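Local atomic coordinates of site-specific recombinase, resolvase family protein (Streptococcus pneumoniae, PDB entry 3GUV), a protein that probably catalyses site-specific DNA recombination, cutting and rejoining strands as a member of the resolvase (serine recombinase) family. Residues G44-A49 against N63-D68; E57-F62 against A91-S96. All coordinates share one frame; numbering follows the deposited sequence.

Overall arrangement
Both contacts use helix 60-70 of the resolvase-type domain, but different parts of it. Interaction 1 lays the middle of the helix on edge strand 41-48 and is partly buried: a tyrosine ring takes methionine on its face and a carboxylate at its hydroxyl. Interaction 2 starts from the loop just before the helix and reaches helix 91-103; it is a thin surface contact resting on one long ion pair. The two meet where Asp48, at the end of the strand, accepts hydrogen bonds from the backbone at the helix start, OD1 from Gln61 N and OD2 from Phe62 N. The centres of interactions 1 and 2 lie about 11 Å apart.

Interaction 1: G44-A49 against N63-D68; sequences GEYEDA and NRMMED
In the beta-alpha-beta crossover that leads from edge strand 41-48 through helix 60-70 to strand 78-81, Tyr46 of the strand packs against Arg64, Met65 and Asp68 of the helix. The two segments run roughly antiparallel, at 150°, with their axes 9.0 Å apart at closest approach. Met65 lies over one face of the Tyr46 ring. Met65 CB sits 3.7 Å from the centroid of the Tyr46 ring, almost on the ring normal, which makes a CH-pi contact. With chi1 at -171°, Met65 CG points away from its own backbone N and runs on across that face, 3.6 Å from Tyr46 CD2. The sulfur follows obliquely, with Met65 SD 4.6 Å from the centroid of the Tyr46 ring, a Met-aromatic contact off the ring axis. The phenol is held at its far end: Tyr46 OH donates a short hydrogen bond of 2.5 Å to Asp68 OD2, which lies in the ring plane and accepts through its anti lone pair. Carboxylate and ring planes are turned 51° apart. One ring is thus covered on a face by an apolar chain and fixed at its hydroxyl by an acid one helical turn from Arg64. The aliphatic part of Arg64 borders the ring edge, Arg64 CG lying 3.7 Å from Tyr46 CE1, while NH1 is hydrogen-bonded to Gln61 OE1 in the preceding turn. Beside this contact, Tyr8 of the adjoining strand 6-12 meets Tyr46 edge-to-face, Tyr10 touches both Tyr46 and Met65, and Met66 reaches from the helix to helix 91-103.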
# COMPACT_ATOMS: atom_id res chain seq x y z
N GLY A 44 18.32 19.61 9.34
CA GLY A 44 19.11 18.62 8.60
C GLY A 44 18.53 18.30 7.23
O GLY A 44 17.34 18.25 7.08
N GLU A 45 19.39 18.12 6.25
CA GLU A 45 18.97 17.77 4.92
C GLU A 45 19.81 16.60 4.48
O GLU A 45 21.04 16.66 4.61
CB GLU A 45 19.15 18.94 3.96
CG GLU A 45 18.36 20.19 4.38
CD GLU A 45 18.65 21.39 3.52
OE1 GLU A 45 18.39 21.32 2.30
OE2 GLU A 45 19.14 22.43 4.06
N TYR A 46 19.16 15.53 4.03
CA TYR A 46 19.81 14.30 3.61
C TYR A 46 19.33 13.92 2.18
O TYR A 46 18.18 14.10 1.84
CB TYR A 46 19.46 13.17 4.55
CG TYR A 46 19.87 13.35 6.00
CD1 TYR A 46 21.02 12.78 6.51
CD2 TYR A 46 19.05 14.06 6.87
CE1 TYR A 46 21.37 12.94 7.88
CE2 TYR A 46 19.38 14.25 8.20
CZ TYR A 46 20.53 13.68 8.71
OH TYR A 46 20.81 13.85 10.02
N GLU A 47 20.25 13.43 1.36
CA GLU A 47 19.98 13.24 -0.07
C GLU A 47 20.75 12.05 -0.61
O GLU A 47 21.96 12.00 -0.50
CB GLU A 47 20.39 14.48 -0.86
CG GLU A 47 19.91 14.46 -2.29
CD GLU A 47 19.96 15.83 -2.97
OE1 GLU A 47 21.05 16.18 -3.48
OE2 GLU A 47 18.90 16.53 -3.04
N ASP A 48 20.02 11.08 -1.19
CA ASP A 48 20.64 10.00 -1.97
C ASP A 48 20.48 10.35 -3.48
O ASP A 48 19.47 10.00 -4.09
CB ASP A 48 19.94 8.69 -1.65
CG ASP A 48 20.28 8.18 -0.25
OD1 ASP A 48 21.49 7.97 -0.02
OD2 ASP A 48 19.35 7.98 0.58
N ALA A 49 21.43 11.09 -4.04
CA ALA A 49 21.16 11.83 -5.30
C ALA A 49 21.49 11.05 -6.55
O ALA A 49 21.19 11.51 -7.66
CB ALA A 49 21.84 13.20 -5.32
N ASN A 63 20.12 5.96 5.55
CA ASN A 63 20.57 5.20 6.72
C ASN A 63 21.28 6.13 7.72
O ASN A 63 21.02 6.04 8.90
CB ASN A 63 21.46 4.02 6.32
CG ASN A 63 20.72 2.96 5.49
OD1 ASN A 63 19.52 2.76 5.63
ND2 ASN A 63 21.45 2.30 4.60
N ARG A 64 22.14 7.04 7.25
CA ARG A 64 22.68 8.05 8.16
C ARG A 64 21.54 8.79 8.89
O ARG A 64 21.62 8.98 10.10
CB ARG A 64 23.63 9.07 7.50
CG ARG A 64 23.88 10.26 8.52
CD ARG A 64 25.06 11.20 8.31
NE ARG A 64 25.21 11.65 6.93
CZ ARG A 64 25.68 12.84 6.56
NH1 ARG A 64 25.82 13.11 5.26
NH2 ARG A 64 26.04 13.75 7.46
N MET A 65 20.49 9.20 8.16
CA MET A 65 19.37 9.94 8.76
C MET A 65 18.72 9.13 9.89
O MET A 65 18.52 9.66 10.99
CB MET A 65 18.32 10.34 7.70
CG MET A 65 17.21 11.31 8.17
SD MET A 65 15.96 11.84 6.93
CE MET A 65 15.11 10.25 6.66
N MET A 66 18.43 7.87 9.63
CA MET A 66 17.81 7.01 10.64
C MET A 66 18.67 6.81 11.92
O MET A 66 18.12 6.79 12.99
CB MET A 66 17.37 5.64 10.03
CG MET A 66 16.25 5.70 8.96
SD MET A 66 14.68 6.40 9.49
CE MET A 66 14.05 4.98 10.34
N GLU A 67 20.00 6.72 11.81
CA GLU A 67 20.87 6.75 13.01
C GLU A 67 20.79 8.09 13.78
O GLU A 67 20.80 8.13 15.03
CB GLU A 67 22.35 6.45 12.64
CG GLU A 67 22.61 5.11 11.81
CD GLU A 67 21.54 4.00 12.00
OE1 GLU A 67 21.34 3.51 13.16
OE2 GLU A 67 20.91 3.58 10.98
N ASP A 68 20.72 9.19 13.04
CA ASP A 68 20.59 10.50 13.67
C ASP A 68 19.23 10.63 14.40
O ASP A 68 19.10 11.33 15.39
CB ASP A 68 20.81 11.60 12.61
CG ASP A 68 22.28 11.68 12.09
OD1 ASP A 68 23.21 11.11 12.74
OD2 ASP A 68 22.53 12.35 11.06

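Interaction 2: E57-F62 against A91-S96; sequences EGRIQF and AADVLS
Arg59 and Asp93 reach toward each other across the gap between their segments and make a single loose link: Arg59 NH2 stands 3.6 Å from Asp93 OD1, a long salt bridge without a hydrogen bond. The guanidinium and carboxylate planes are 45° apart, so the two groups do not meet in the flat, two-pronged way of a close arginine-aspartate pair. Both residues are partly exposed, and the segments bury just 45 Å² between them. The firmer packing lies behind the guanidinium, within 57-62. Arg59 NH2 sits 3.9 Å above the plane of the Phe62 ring, displaced toward its rim, while the buried ring belongs to the first turn of helix 60-70. A bend at chi2 (105°) swings the arginine chain over this ring, and the same NH2 has its stronger polar partner in Phe87 O, to which it is hydrogen-bonded. Arg59 is the N-cap residue of helix 60-70, and the ion pair spans from this entry, in the resolvase-type domain, to the first turn of helix 91-103. There Asp93 N is hydrogen-bonded to Asn90 OD1 just before the helix. Further along, Ser96 OG bonds back to Ala92 O at 3.1 Å, joining Ser96 N at that carbonyl from the other face of its plane. Away from Asp93, other faces of helix 91-103 pack on neighbours: Val94 and Leu95 lie on helix 124-151 of the same chain, and the buried Ala91 and Val94 also touch Val132 and Ile135, respectively, of the second subunit.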
# COMPACT_ATOMS: atom_id res chain seq x y z
N GLU A 57 19.71 3.82 -7.42
CA GLU A 57 20.34 4.52 -6.31
C GLU A 57 20.12 3.76 -5.00
O GLU A 57 19.08 3.11 -4.81
CB GLU A 57 19.85 5.96 -6.18
CG GLU A 57 20.45 6.76 -5.01
CD GLU A 57 21.99 6.90 -5.08
OE1 GLU A 57 22.58 7.85 -4.48
OE2 GLU A 57 22.63 6.05 -5.75
N GLY A 58 21.12 3.85 -4.12
CA GLY A 58 21.09 3.23 -2.80
C GLY A 58 20.42 4.07 -1.73
O GLY A 58 19.46 4.85 -2.00
N ARG A 59 20.90 3.90 -0.50
CA ARG A 59 20.12 4.30 0.68
C ARG A 59 21.00 4.81 1.83
O ARG A 59 20.54 4.88 2.98
CB ARG A 59 19.33 3.07 1.17
CG ARG A 59 17.94 3.36 1.64
CD ARG A 59 16.91 2.92 0.62
NE ARG A 59 15.62 2.84 1.30
CZ ARG A 59 14.70 3.81 1.33
NH1 ARG A 59 14.88 4.97 0.68
NH2 ARG A 59 13.57 3.59 2.02
N ILE A 60 22.24 5.18 1.51
CA ILE A 60 23.27 5.54 2.48
C ILE A 60 22.93 6.75 3.37
O ILE A 60 23.12 6.73 4.58
CB ILE A 60 24.62 5.86 1.79
CG1 ILE A 60 25.15 4.62 1.03
CG2 ILE A 60 25.63 6.32 2.80
CD1 ILE A 60 25.79 4.99 -0.30
N GLN A 61 22.45 7.82 2.75
CA GLN A 61 22.13 9.03 3.51
C GLN A 61 20.84 8.79 4.26
O GLN A 61 20.65 9.30 5.35
CB GLN A 61 22.01 10.25 2.59
CG GLN A 61 23.31 10.61 1.88
CD GLN A 61 24.49 10.74 2.83
OE1 GLN A 61 24.39 11.38 3.89
NE2 GLN A 61 25.61 10.13 2.45
N PHE A 62 19.94 8.00 3.66
CA PHE A 62 18.75 7.60 4.38
C PHE A 62 19.12 6.83 5.65
O PHE A 62 18.53 7.05 6.71
CB PHE A 62 17.85 6.76 3.48
CG PHE A 62 16.72 6.16 4.19
CD1 PHE A 62 15.52 6.83 4.29
CD2 PHE A 62 16.87 4.92 4.81
CE1 PHE A 62 14.47 6.25 4.97
CE2 PHE A 62 15.81 4.34 5.50
CZ PHE A 62 14.62 5.00 5.57
N ALA A 91 5.53 -1.32 0.12
CA ALA A 91 4.68 -1.04 1.27
C ALA A 91 5.29 -1.56 2.58
O ALA A 91 5.15 -0.90 3.64
CB ALA A 91 3.25 -1.63 1.05
N ALA A 92 5.94 -2.73 2.53
CA ALA A 92 6.54 -3.32 3.73
C ALA A 92 7.68 -2.44 4.25
O ALA A 92 7.83 -2.27 5.44
CB ALA A 92 7.00 -4.77 3.50
N ASP A 93 8.46 -1.89 3.32
CA ASP A 93 9.41 -0.81 3.58
C ASP A 93 8.87 0.48 4.20
O ASP A 93 9.46 1.07 5.12
CB ASP A 93 10.00 -0.38 2.25
CG ASP A 93 11.43 -0.70 2.14
OD1 ASP A 93 12.22 0.26 2.37
OD2 ASP A 93 11.75 -1.88 1.83
N VAL A 94 7.77 0.96 3.66
CA VAL A 94 7.21 2.19 4.17
C VAL A 94 6.80 1.91 5.59
O VAL A 94 7.01 2.74 6.47
CB VAL A 94 5.95 2.62 3.42
CG1 VAL A 94 5.43 3.90 4.07
CG2 VAL A 94 6.20 2.81 1.91
N LEU A 95 6.23 0.73 5.83
CA LEU A 95 5.67 0.40 7.13
C LEU A 95 6.75 0.26 8.19
O LEU A 95 6.62 0.84 9.24
CB LEU A 95 4.83 -0.89 7.07
CG LEU A 95 4.44 -1.49 8.41
CD1 LEU A 95 3.55 -0.53 9.17
CD2 LEU A 95 3.76 -2.87 8.24
N SER A 96 7.79 -0.53 7.92
CA SER A 96 8.79 -0.78 8.95
C SER A 96 9.54 0.51 9.26
O SER A 96 9.74 0.83 10.45
CB SER A 96 9.73 -1.97 8.61
OG SER A 96 10.30 -1.86 7.31